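2'-deoxycytidine 5'-triphosphate deaminase (PDB 2R9Q) probably catalyses the hydrolytic deamination of dCTP to dUTP, releasing ammonia and so supplying a precursor for thymidine nucleotide synthesis. Local coordinates at residues Glu267-Pro272 / Leu335-Met340; Thr10-Asp15 / Gln39-Asp44; Asp207-Gly212 / Gly249-Ile254; Pro60-Arg65 / Asn129-Asp134; Ala84-Gly89 / Ile155-Gly160. All blocks are in the same frame, centred on the assembly; numbering follows the deposited sequence.

Interaction 1 (Glu267-Pro272 / Leu335-Met340)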
# COMPACT_ATOMS: atom_id res chain seq x y z
N GLU B 267 -15.44 21.18 21.52
CA GLU B 267 -16.75 21.40 22.11
C GLU B 267 -17.28 20.22 22.93
O GLU B 267 -17.26 19.07 22.49
CB GLU B 267 -17.77 21.80 21.05
CG GLU B 267 -17.39 23.02 20.27
CD GLU B 267 -16.43 22.75 19.14
OE1 GLU B 267 -16.16 21.55 18.87
OE2 GLU B 267 -15.95 23.73 18.51
N ALA B 268 -17.71 20.54 24.15
CA ALA B 268 -18.49 19.66 25.00
C ALA B 268 -19.96 19.90 24.60
O ALA B 268 -20.47 20.99 24.77
CB ALA B 268 -18.26 19.99 26.47
N VAL B 269 -20.61 18.86 24.08
CA VAL B 269 -21.94 18.98 23.48
C VAL B 269 -23.05 18.22 24.28
O VAL B 269 -22.78 17.24 24.98
CB VAL B 269 -21.87 18.62 21.92
CG1 VAL B 269 -21.81 17.10 21.62
CG2 VAL B 269 -23.01 19.26 21.19
N HIS B 270 -24.28 18.72 24.21
CA HIS B 270 -25.44 18.13 24.90
C HIS B 270 -26.62 18.04 23.91
O HIS B 270 -26.88 18.96 23.13
CB HIS B 270 -25.75 18.96 26.15
CG HIS B 270 -27.09 18.70 26.79
ND1 HIS B 270 -27.49 17.46 27.24
CD2 HIS B 270 -28.10 19.55 27.11
CE1 HIS B 270 -28.68 17.55 27.80
NE2 HIS B 270 -29.07 18.81 27.74
N VAL B 271 -27.26 16.87 23.90
CA VAL B 271 -28.51 16.61 23.18
C VAL B 271 -29.64 16.44 24.23
O VAL B 271 -29.68 15.45 24.95
CB VAL B 271 -28.41 15.37 22.26
CG1 VAL B 271 -29.63 15.26 21.40
CG2 VAL B 271 -27.17 15.43 21.38
N PRO B 272 -30.53 17.45 24.36
CA PRO B 272 -31.69 17.38 25.25
C PRO B 272 -32.61 16.19 24.95
O PRO B 272 -32.68 15.75 23.80
CB PRO B 272 -32.41 18.69 24.97
CG PRO B 272 -31.33 19.63 24.50
CD PRO B 272 -30.42 18.78 23.72
N LEU B 335 -23.06 19.00 13.94
CA LEU B 335 -24.07 18.24 14.67
C LEU B 335 -25.45 18.82 14.37
O LEU B 335 -25.75 19.94 14.74
CB LEU B 335 -23.79 18.24 16.15
CG LEU B 335 -24.47 17.20 17.03
CD1 LEU B 335 -24.11 15.75 16.61
CD2 LEU B 335 -24.13 17.47 18.51
N VAL B 336 -26.26 18.02 13.67
CA VAL B 336 -27.59 18.40 13.22
C VAL B 336 -28.68 17.82 14.16
O VAL B 336 -28.70 16.63 14.44
CB VAL B 336 -27.81 17.95 11.79
CG1 VAL B 336 -29.25 18.14 11.39
CG2 VAL B 336 -26.87 18.71 10.84
N TYR B 337 -29.59 18.68 14.61
CA TYR B 337 -30.61 18.33 15.59
C TYR B 337 -31.96 18.04 14.90
O TYR B 337 -32.29 18.63 13.87
CB TYR B 337 -30.77 19.43 16.64
CG TYR B 337 -29.61 19.52 17.61
CD1 TYR B 337 -29.68 18.92 18.85
CD2 TYR B 337 -28.44 20.19 17.27
CE1 TYR B 337 -28.62 18.98 19.73
CE2 TYR B 337 -27.36 20.25 18.16
CZ TYR B 337 -27.46 19.65 19.39
OH TYR B 337 -26.40 19.72 20.29
N GLU B 338 -32.71 17.12 15.48
CA GLU B 338 -33.99 16.72 14.98
C GLU B 338 -34.91 16.44 16.19
O GLU B 338 -34.46 15.93 17.22
CB GLU B 338 -33.81 15.48 14.10
CG GLU B 338 -34.99 15.10 13.24
CD GLU B 338 -34.76 13.87 12.36
OE1 GLU B 338 -33.59 13.39 12.25
OE2 GLU B 338 -35.77 13.39 11.79
N HIS B 339 -36.19 16.82 16.05
CA HIS B 339 -37.20 16.58 17.09
C HIS B 339 -37.52 15.11 17.28
O HIS B 339 -37.71 14.36 16.33
CB HIS B 339 -38.54 17.26 16.77
CG HIS B 339 -38.52 18.75 16.89
ND1 HIS B 339 -38.74 19.40 18.08
CD2 HIS B 339 -38.35 19.72 15.96
CE1 HIS B 339 -38.67 20.71 17.89
NE2 HIS B 339 -38.43 20.92 16.60
N MET B 340 -37.63 14.71 18.53
CA MET B 340 -38.23 13.45 18.87
C MET B 340 -39.75 13.57 18.74
O MET B 340 -40.30 14.66 18.92
CB MET B 340 -37.85 13.08 20.29
CG MET B 340 -36.37 12.83 20.47
SD MET B 340 -35.67 11.48 19.52
CE MET B 340 -36.33 10.03 20.34
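The hydroxyl of Tyr337 donates its proton to the backbone carbonyl of His270, with OH and O 3.0 Å apart, and this is the one hydrogen bond joining 267-272 to 335-340. The acceptor lies at the edge of the phenol ring, in its plane. The hydroxyl itself stands 40° out of the C=O plane and does not sit on a lone pair. Tyr337 has CG anti to its carbonyl carbon (chi1 -72°), which sends the long ring across a gap that strand hydrogen bonds could not span: the CA atoms of Val271 and Tyr337 are 8.1 Å apart. Val271 CG2 approaches Tyr337 CE1 obliquely at 4.2 Å, and Pro272 CD flanks the same ring carbon. Beside the ring, Val269 and Leu335 meet tip to tip, pressed closer than usual van der Waals contact, Val269 CG2 to Leu335 CD2 3.4 Å. Ile202 of strand 202-205 touches Val269, Leu335 and Tyr337, so the contact belongs to the apolar interior between the sheets containing strands 261-269 and 331-339. Valine and leucine fill this interior without polar cost, while tyrosine adds reach; its buried hydroxyl is satisfied by a main-chain carbonyl, which ties the two segments within apolar surroundings.

Interaction 2 (Thr10-Asp15 / Gln39-Asp44)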
# COMPACT_ATOMS: atom_id res chain seq x y z
N THR B 10 -44.68 14.99 13.60
CA THR B 10 -43.47 14.63 12.85
C THR B 10 -42.25 14.55 13.76
O THR B 10 -42.08 15.38 14.65
CB THR B 10 -43.15 15.60 11.70
OG1 THR B 10 -42.90 16.90 12.24
CG2 THR B 10 -44.26 15.64 10.64
N GLY B 11 -41.40 13.55 13.55
CA GLY B 11 -40.12 13.44 14.26
C GLY B 11 -39.57 12.02 14.30
O GLY B 11 -40.02 11.16 13.57
N ILE B 12 -38.62 11.79 15.19
CA ILE B 12 -37.98 10.49 15.37
C ILE B 12 -38.77 9.66 16.38
O ILE B 12 -39.19 10.16 17.41
CB ILE B 12 -36.47 10.63 15.78
CG1 ILE B 12 -35.70 11.31 14.64
CG2 ILE B 12 -35.84 9.28 16.05
CD1 ILE B 12 -34.48 12.08 15.08
N LEU B 13 -38.97 8.38 16.06
CA LEU B 13 -39.55 7.43 17.00
C LEU B 13 -38.60 7.11 18.16
O LEU B 13 -37.44 6.71 17.96
CB LEU B 13 -39.99 6.12 16.29
CG LEU B 13 -41.22 6.15 15.35
CD1 LEU B 13 -41.00 6.96 14.07
CD2 LEU B 13 -41.63 4.72 15.01
N ALA B 14 -39.10 7.31 19.38
CA ALA B 14 -38.39 6.91 20.58
C ALA B 14 -38.46 5.38 20.74
O ALA B 14 -39.21 4.71 20.05
CB ALA B 14 -38.94 7.66 21.82
N ASP B 15 -37.66 4.83 21.64
CA ASP B 15 -37.69 3.40 21.97
C ASP B 15 -39.09 2.77 22.27
O ASP B 15 -39.31 1.59 21.98
CB ASP B 15 -36.71 3.08 23.11
CG ASP B 15 -36.76 4.07 24.24
OD1 ASP B 15 -37.71 4.87 24.30
OD2 ASP B 15 -35.83 4.06 25.08
N GLN B 39 -32.32 1.50 21.47
CA GLN B 39 -31.69 2.66 22.04
C GLN B 39 -32.79 3.71 22.15
O GLN B 39 -33.90 3.50 21.62
CB GLN B 39 -30.52 3.12 21.16
CG GLN B 39 -29.49 2.04 20.81
CD GLN B 39 -28.87 1.41 22.01
OE1 GLN B 39 -28.74 2.04 23.06
NE2 GLN B 39 -28.50 0.15 21.90
N PRO B 40 -32.52 4.81 22.87
CA PRO B 40 -33.47 5.93 23.01
C PRO B 40 -34.11 6.44 21.70
O PRO B 40 -35.29 6.72 21.70
CB PRO B 40 -32.62 7.00 23.69
CG PRO B 40 -31.59 6.27 24.44
CD PRO B 40 -31.29 5.04 23.65
N ALA B 41 -33.35 6.53 20.60
CA ALA B 41 -33.85 7.05 19.31
C ALA B 41 -33.38 6.26 18.06
O ALA B 41 -33.27 6.82 16.96
CB ALA B 41 -33.48 8.50 19.17
N SER B 42 -33.11 4.96 18.26
CA SER B 42 -32.65 4.04 17.21
C SER B 42 -32.70 2.60 17.71
O SER B 42 -32.92 2.34 18.88
CB SER B 42 -31.23 4.38 16.74
OG SER B 42 -30.32 4.41 17.84
N LEU B 43 -32.51 1.67 16.79
CA LEU B 43 -32.40 0.27 17.08
C LEU B 43 -31.14 -0.34 16.44
O LEU B 43 -30.90 -0.21 15.25
CB LEU B 43 -33.66 -0.42 16.57
CG LEU B 43 -33.72 -1.93 16.43
CD1 LEU B 43 -33.96 -2.64 17.75
CD2 LEU B 43 -34.76 -2.26 15.39
N ASP B 44 -30.34 -1.01 17.26
CA ASP B 44 -29.29 -1.92 16.80
C ASP B 44 -29.83 -3.06 15.94
O ASP B 44 -30.90 -3.62 16.20
CB ASP B 44 -28.50 -2.51 17.97
CG ASP B 44 -27.55 -1.50 18.58
OD1 ASP B 44 -27.62 -0.31 18.19
OD2 ASP B 44 -26.73 -1.92 19.44
O HOH W 1 -35.72 5.64 15.77
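Ala14 and Asp15, at the strand-to-helix junction that starts helix 15-23, rest against the tight turn of a beta-hairpin, Pro40-Ala41, between strands 38-39 and 42-46. The close-packed part centres on the carbonyl of Pro40. Asp15 N donates to Pro40 O at 3.0 Å, approaching 50° out of the carbonyl plane, and Ala14 CA makes a CH-O contact with the same oxygen at 3.3 Å. Ala14 sits at the N-cap position with no capping group of its own, but its small size lets the backbone lie against Pro40 O. Asp15 CB is also pressed to 3.2 Å from Gln39 O, while its carboxylate turns to other partners, OD1 accepting from Glu345 N and OD2 from Gly346 N. Proline fits the bend, whose backbone bond runs from Gln39 N to Ser42 O. On the looser side, a water fills in where the segments part. It lies 3.0 Å from Leu13 O, and its link to Ala41 O is weak; with more acceptors near it than it has protons, both may not be served at once. Ala41 O also accepts from Arg167 NE. Apolar packing resumes at Ile12, whose CG2, anti to the backbone N, sits 4.0 Å from Ala41 CB.

Interaction 3 (Asp207-Gly212 / Gly249-Ile254)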
# COMPACT_ATOMS: atom_id res chain seq x y z
N ASP B 207 -9.75 19.28 18.87
CA ASP B 207 -8.85 19.59 19.96
C ASP B 207 -7.55 18.84 19.81
O ASP B 207 -7.49 17.63 20.02
CB ASP B 207 -9.48 19.22 21.28
CG ASP B 207 -8.80 19.89 22.46
OD1 ASP B 207 -7.55 20.08 22.46
OD2 ASP B 207 -9.54 20.24 23.40
N LEU B 208 -6.50 19.58 19.47
CA LEU B 208 -5.16 19.03 19.28
C LEU B 208 -4.15 19.55 20.35
O LEU B 208 -2.95 19.37 20.21
CB LEU B 208 -4.71 19.38 17.85
CG LEU B 208 -4.78 18.33 16.74
CD1 LEU B 208 -5.71 17.19 17.08
CD2 LEU B 208 -5.14 18.98 15.40
N LYS B 209 -4.66 20.16 21.41
CA LYS B 209 -3.80 20.74 22.46
C LYS B 209 -3.31 19.67 23.44
O LYS B 209 -2.17 19.74 23.92
CB LYS B 209 -4.49 21.90 23.20
CG LYS B 209 -3.77 23.24 23.07
CD LYS B 209 -4.09 23.99 21.78
CE LYS B 209 -3.45 25.37 21.74
NZ LYS B 209 -1.95 25.33 21.69
N GLY B 210 -4.15 18.68 23.73
CA GLY B 210 -3.71 17.53 24.50
C GLY B 210 -4.50 17.38 25.78
O GLY B 210 -5.06 18.33 26.27
N PHE B 211 -4.55 16.16 26.30
CA PHE B 211 -5.27 15.88 27.54
C PHE B 211 -4.38 15.22 28.56
O PHE B 211 -3.64 14.31 28.25
CB PHE B 211 -6.49 15.01 27.25
CG PHE B 211 -7.50 15.70 26.36
CD1 PHE B 211 -7.65 15.32 25.03
CD2 PHE B 211 -8.25 16.76 26.85
CE1 PHE B 211 -8.55 15.97 24.22
CE2 PHE B 211 -9.15 17.41 26.05
CZ PHE B 211 -9.30 17.02 24.73
N GLY B 212 -4.47 15.73 29.79
CA GLY B 212 -3.77 15.17 30.94
C GLY B 212 -2.34 15.67 31.01
O GLY B 212 -2.00 16.65 30.37
N GLY B 249 4.79 19.40 19.79
CA GLY B 249 5.23 20.72 19.30
C GLY B 249 4.11 21.72 19.21
O GLY B 249 3.55 22.13 20.23
N ARG B 250 3.79 22.14 17.98
CA ARG B 250 2.61 22.99 17.72
C ARG B 250 1.34 22.12 17.81
O ARG B 250 1.41 20.89 17.75
CB ARG B 250 2.71 23.67 16.34
N ALA B 251 0.18 22.77 17.98
CA ALA B 251 -1.10 22.07 18.09
C ALA B 251 -1.61 21.66 16.70
O ALA B 251 -2.45 22.34 16.10
CB ALA B 251 -2.12 22.93 18.82
N GLU B 252 -1.06 20.56 16.19
CA GLU B 252 -1.34 20.09 14.85
C GLU B 252 -0.89 18.64 14.64
O GLU B 252 -0.02 18.15 15.33
CB GLU B 252 -0.71 21.01 13.80
CG GLU B 252 0.80 20.81 13.60
CD GLU B 252 1.53 22.11 13.21
OE1 GLU B 252 1.04 22.91 12.34
OE2 GLU B 252 2.60 22.33 13.82
N LEU B 253 -1.51 17.98 13.65
CA LEU B 253 -1.30 16.58 13.39
C LEU B 253 -1.31 16.31 11.91
O LEU B 253 -2.29 16.59 11.25
CB LEU B 253 -2.43 15.79 14.04
CG LEU B 253 -2.39 14.27 13.92
CD1 LEU B 253 -1.13 13.72 14.61
CD2 LEU B 253 -3.72 13.68 14.48
N ILE B 254 -0.25 15.70 11.39
CA ILE B 254 -0.22 15.27 9.99
C ILE B 254 -1.03 13.99 9.86
O ILE B 254 -0.69 12.95 10.42
CB ILE B 254 1.23 15.13 9.42
CG1 ILE B 254 1.89 16.52 9.37
CG2 ILE B 254 1.24 14.43 8.04
CD1 ILE B 254 3.36 16.51 9.02
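Leu208 and Lys209 lie against Ala251, Glu252 and Leu253 through van der Waals contact alone, for no hydrogen bond crosses between 207-212 and 249-254. The apolar part has two centres. Leu208 points at the other segment: its CB faces the carbonyl of Ala251, its CD2 is 4.0 Å from Glu252 CA, and its CG is 4.4 Å from Leu253 CB. These contacts are loose in distance, although the side chain lies off the usual rotamers (chi1 -101°, chi2 19°). At the more exposed end the aliphatic chain of Lys209 begins by leading away, then bends at chi2 and chi4, so that CD comes within 3.7 Å of Ala251 CB and NZ lies equally near that methyl. Lysine suits such a margin because its long, flexible chain can lie over an alanine at the exposed edge. The polar interactions shape each segment separately. Asp207 OD1 accepts from Lys209 N at 3.1 Å, nearly along its own C-O axis, forming an Asx turn that presents Leu208; its OD2 pairs with Arg312. Ala251 is the centre of an inverse gamma turn, closed by a weak bond from Glu252 N to Arg250 O at 2.9 Å. Around the contact, Leu208 also packs on Leu326 of strand 324-327, which pairs with strand 252-255, while Leu253 reaches Tyr261 and Leu263 of strand 261-269.

Interaction 4 (Pro60-Arg65 / Asn129-Asp134)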
# COMPACT_ATOMS: atom_id res chain seq x y z
N PRO B 60 -28.33 -2.34 -5.58
CA PRO B 60 -29.32 -3.26 -6.13
C PRO B 60 -30.01 -2.69 -7.36
O PRO B 60 -30.06 -3.34 -8.40
CB PRO B 60 -30.32 -3.42 -4.98
CG PRO B 60 -29.54 -3.13 -3.80
CD PRO B 60 -28.56 -2.09 -4.16
N GLY B 61 -30.50 -1.47 -7.22
CA GLY B 61 -31.23 -0.78 -8.27
C GLY B 61 -32.72 -1.05 -8.20
O GLY B 61 -33.16 -1.97 -7.46
N PRO B 62 -33.51 -0.25 -8.96
CA PRO B 62 -34.97 -0.30 -9.07
C PRO B 62 -35.54 -1.65 -9.50
O PRO B 62 -35.02 -2.26 -10.44
CB PRO B 62 -35.28 0.77 -10.12
CG PRO B 62 -34.13 1.69 -10.10
CD PRO B 62 -32.95 0.82 -9.80
N GLY B 63 -36.56 -2.12 -8.79
CA GLY B 63 -37.12 -3.44 -9.01
C GLY B 63 -36.12 -4.59 -8.96
O GLY B 63 -36.28 -5.57 -9.68
N THR B 64 -35.09 -4.48 -8.11
CA THR B 64 -34.14 -5.57 -7.89
C THR B 64 -34.06 -5.95 -6.42
O THR B 64 -33.76 -5.11 -5.58
CB THR B 64 -32.70 -5.21 -8.35
OG1 THR B 64 -32.71 -4.68 -9.68
CG2 THR B 64 -31.80 -6.46 -8.28
N ARG B 65 -34.35 -7.22 -6.12
CA ARG B 65 -34.13 -7.79 -4.79
C ARG B 65 -32.63 -7.99 -4.55
O ARG B 65 -31.90 -8.37 -5.44
CB ARG B 65 -34.85 -9.12 -4.62
CG ARG B 65 -36.37 -9.05 -4.79
CD ARG B 65 -37.06 -10.33 -4.35
NE ARG B 65 -36.48 -11.53 -4.97
CZ ARG B 65 -36.45 -12.76 -4.43
NH1 ARG B 65 -36.98 -13.00 -3.22
NH2 ARG B 65 -35.88 -13.75 -5.10
N ASN B 129 -34.46 -2.99 -3.97
CA ASN B 129 -34.76 -1.87 -4.86
C ASN B 129 -33.96 -0.60 -4.58
O ASN B 129 -34.31 0.45 -5.08
CB ASN B 129 -36.26 -1.55 -4.86
CG ASN B 129 -37.12 -2.80 -5.01
OD1 ASN B 129 -36.84 -3.65 -5.86
ND2 ASN B 129 -38.13 -2.93 -4.16
N ALA B 130 -32.86 -0.73 -3.84
CA ALA B 130 -32.07 0.40 -3.34
C ALA B 130 -31.30 1.20 -4.42
O ALA B 130 -30.65 0.65 -5.31
CB ALA B 130 -31.12 -0.06 -2.20
N GLN B 131 -31.41 2.52 -4.29
CA GLN B 131 -30.70 3.48 -5.14
C GLN B 131 -29.70 4.27 -4.33
O GLN B 131 -28.78 4.87 -4.87
CB GLN B 131 -31.71 4.42 -5.80
CG GLN B 131 -32.46 3.76 -6.93
CD GLN B 131 -33.66 4.56 -7.37
OE1 GLN B 131 -33.57 5.78 -7.54
NE2 GLN B 131 -34.79 3.89 -7.58
N GLU B 132 -29.89 4.26 -3.02
CA GLU B 132 -28.98 4.82 -2.07
C GLU B 132 -28.84 3.83 -0.92
O GLU B 132 -29.79 3.11 -0.62
CB GLU B 132 -29.55 6.15 -1.58
CG GLU B 132 -28.57 7.04 -0.83
CD GLU B 132 -29.05 8.48 -0.74
OE1 GLU B 132 -30.17 8.73 -1.23
OE2 GLU B 132 -28.32 9.34 -0.19
N PHE B 133 -27.66 3.79 -0.31
CA PHE B 133 -27.44 3.02 0.93
C PHE B 133 -27.96 3.76 2.15
O PHE B 133 -28.18 4.98 2.11
CB PHE B 133 -25.95 2.73 1.15
CG PHE B 133 -25.37 1.76 0.19
CD1 PHE B 133 -25.96 0.51 -0.03
CD2 PHE B 133 -24.21 2.06 -0.49
CE1 PHE B 133 -25.41 -0.41 -0.91
CE2 PHE B 133 -23.65 1.15 -1.36
CZ PHE B 133 -24.24 -0.07 -1.58
N ASP B 134 -28.18 3.00 3.21
CA ASP B 134 -28.48 3.54 4.54
C ASP B 134 -29.78 4.37 4.63
O ASP B 134 -30.03 5.04 5.63
CB ASP B 134 -27.30 4.36 5.06
CG ASP B 134 -26.01 3.55 5.23
OD1 ASP B 134 -26.04 2.33 5.39
OD2 ASP B 134 -24.93 4.17 5.23
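Asn129 takes a positive phi of 68° and, with chi1 at -47°, sets CG beside its own backbone N and anti to its carbonyl carbon; together these place the amide alongside the type II turn from Gly61 to Thr64. Asparagine is among the non-glycine residues that best tolerate this left-handed conformation. Pro62 and Gly63 take the two central positions of the turn, proline fitting the first with its fixed phi and Gly63 the second with phi 54°. Two backbone hydrogen bonds join the segments. Asn129 N donates to Thr64 O at 2.8 Å, and Gly61 N donates to Ala130 O at 2.9 Å, each donor somewhat tilted from the carbonyl plane. Between them, Asn129 CA makes a CH-O contact with Gly61 O at 3.1 Å. The side-chain oxygen adds little formal bonding: OD1 is 3.0 Å from Thr64 N, but the angle is too poor for a hydrogen bond, and it also lies against Gly63 CA at 3.2 Å. Prolines make up the apolar part. Pro60 lays its puckered ring against the small Ala130, CD 3.8 Å from Ala130 CB. On the outer side, Gln131 runs extended beyond CG and crosses Pro62 at about a right angle, NE2 reaching 3.4 Å from Pro62 CG. Pro60 also touches Met126 of strand 121-127 and Val66 of helix 66-71, which places the contact between those elements. Two loops outside helix and strand are thus joined by main-chain bonds, an attachment that depends mostly on backbone shape rather than on charged side chains.

Interaction 5 (Ala84-Gly89 / Ile155-Gly160)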
# COMPACT_ATOMS: atom_id res chain seq x y z
N ALA B 84 -16.88 -15.95 12.43
CA ALA B 84 -16.02 -15.90 11.28
C ALA B 84 -15.17 -14.66 11.34
O ALA B 84 -15.63 -13.61 11.74
CB ALA B 84 -16.87 -15.90 10.00
N VAL B 85 -13.94 -14.78 10.86
CA VAL B 85 -13.07 -13.65 10.65
C VAL B 85 -13.34 -13.00 9.30
O VAL B 85 -13.31 -13.63 8.26
CB VAL B 85 -11.57 -14.03 10.68
CG1 VAL B 85 -10.65 -12.78 10.65
CG2 VAL B 85 -11.29 -14.94 11.83
N LEU B 86 -13.57 -11.70 9.36
CA LEU B 86 -13.65 -10.85 8.21
C LEU B 86 -12.32 -10.09 8.09
O LEU B 86 -11.86 -9.43 9.02
CB LEU B 86 -14.90 -9.95 8.32
CG LEU B 86 -16.27 -10.58 8.66
CD1 LEU B 86 -17.39 -9.51 8.71
CD2 LEU B 86 -16.70 -11.80 7.81
N GLU B 87 -11.67 -10.26 6.95
CA GLU B 87 -10.36 -9.69 6.72
C GLU B 87 -10.45 -8.28 6.11
O GLU B 87 -11.45 -7.91 5.45
CB GLU B 87 -9.49 -10.62 5.85
CG GLU B 87 -9.36 -12.03 6.41
CD GLU B 87 -8.46 -12.18 7.62
OE1 GLU B 87 -7.83 -11.19 8.07
OE2 GLU B 87 -8.37 -13.31 8.14
N THR B 88 -9.41 -7.49 6.36
CA THR B 88 -9.33 -6.14 5.83
C THR B 88 -9.26 -6.17 4.30
O THR B 88 -8.72 -7.08 3.71
CB THR B 88 -8.17 -5.33 6.43
OG1 THR B 88 -6.94 -5.86 5.94
CG2 THR B 88 -8.19 -5.36 7.94
N GLY B 89 -9.90 -5.20 3.67
CA GLY B 89 -9.90 -5.07 2.22
C GLY B 89 -10.89 -5.97 1.54
O GLY B 89 -10.94 -6.02 0.32
N ILE B 155 -11.61 -8.53 11.93
CA ILE B 155 -12.63 -8.66 12.97
C ILE B 155 -13.24 -10.04 13.01
O ILE B 155 -13.23 -10.74 12.03
CB ILE B 155 -13.68 -7.55 12.89
CG1 ILE B 155 -14.50 -7.61 11.61
CG2 ILE B 155 -13.02 -6.17 13.12
CD1 ILE B 155 -15.81 -6.80 11.65
N VAL B 156 -13.73 -10.44 14.18
CA VAL B 156 -14.60 -11.62 14.28
C VAL B 156 -16.05 -11.21 14.60
O VAL B 156 -16.30 -10.41 15.51
CB VAL B 156 -14.04 -12.79 15.21
CG1 VAL B 156 -13.11 -12.26 16.27
CG2 VAL B 156 -15.17 -13.60 15.85
N VAL B 157 -16.96 -11.76 13.81
CA VAL B 157 -18.41 -11.54 13.91
C VAL B 157 -19.16 -12.86 13.92
O VAL B 157 -18.64 -13.88 13.51
CB VAL B 157 -18.98 -10.62 12.76
CG1 VAL B 157 -18.18 -9.32 12.69
CG2 VAL B 157 -19.07 -11.35 11.40
N ARG B 158 -20.40 -12.81 14.37
CA ARG B 158 -21.24 -13.97 14.42
C ARG B 158 -22.70 -13.57 14.43
O ARG B 158 -23.03 -12.38 14.47
CB ARG B 158 -20.93 -14.79 15.67
CG ARG B 158 -21.10 -13.99 16.98
CD ARG B 158 -20.75 -14.81 18.15
NE ARG B 158 -19.36 -15.24 18.14
CZ ARG B 158 -18.34 -14.48 18.53
NH1 ARG B 158 -18.53 -13.25 18.94
NH2 ARG B 158 -17.10 -14.97 18.50
N ARG B 159 -23.56 -14.59 14.42
CA ARG B 159 -24.99 -14.38 14.53
C ARG B 159 -25.22 -13.58 15.81
O ARG B 159 -24.74 -13.94 16.86
CB ARG B 159 -25.74 -15.69 14.52
CG ARG B 159 -27.23 -15.52 14.58
CD ARG B 159 -27.98 -16.82 14.77
NE ARG B 159 -29.41 -16.58 15.03
CZ ARG B 159 -30.33 -16.34 14.10
NH1 ARG B 159 -30.01 -16.31 12.80
NH2 ARG B 159 -31.59 -16.14 14.45
N GLY B 160 -25.93 -12.48 15.67
CA GLY B 160 -26.18 -11.56 16.76
C GLY B 160 -25.34 -10.30 16.84
O GLY B 160 -25.71 -9.38 17.52
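Strands 84-86 and 155-157 run antiparallel, their axes 4.6 Å apart at closest and strongly twisted, with an angle of 139° between their directions. They form the antiparallel pair of a small mixed sheet, in which Ala84 with Val157 and Leu86 with Ile155 are hydrogen-bonded pairs and Val85 with Val156 is the non-hydrogen-bonded pair between them. Four backbone bonds result: Ala84 N to Val157 O and Leu86 N to Ile155 O are each 2.9 Å, and the return bonds, Val157 N to Ala84 O and Ile155 N to Leu86 O, are each 3.1 Å. Strand 228-229 lies parallel on the other edge of 155-157, so the little sheet reaches from the N-terminal half of the chain into the C-terminal half. On the face bearing Ala84, Leu86, Ile155 and Val157, beta-branched residues suit the extended backbone and leucine fills the diagonal: Leu86 crosses Val157 at about a right angle, CD1 to CG2 3.7 Å. Ile155 holds CG1 between its backbone N and carbonyl carbon (chi1 65°), bringing it to 4.1 Å from Leu86 CB. Glu87, just beyond, forms a salt bridge with Arg53 of the third subunit. On the other face, Val85 CG1 lies 3.6 Å from Ile155 O.

In the fold
Along the chain, interaction 2 comes first in the N-terminal domain, where interactions 4 and 5 alternate their segments; interactions 3 and 1 follow in the C-terminal domain. Interactions 1 and 2 have centres about 14 Å apart and touch: His339 O probably accepts from Ile12 N, and Met340 packs on Ala41, so strand 331-339 meets strand 11-12 and the two halves are sewn together there. Interaction 3 lies on the far side of the chain's centre from interactions 2 and 4, its centre about 43 Å from that of interaction 4. Interaction 5 provides a second link between the halves, through strand 228-229, and touches the third subunit. The contacts thus spread over both dUTPase-like domains.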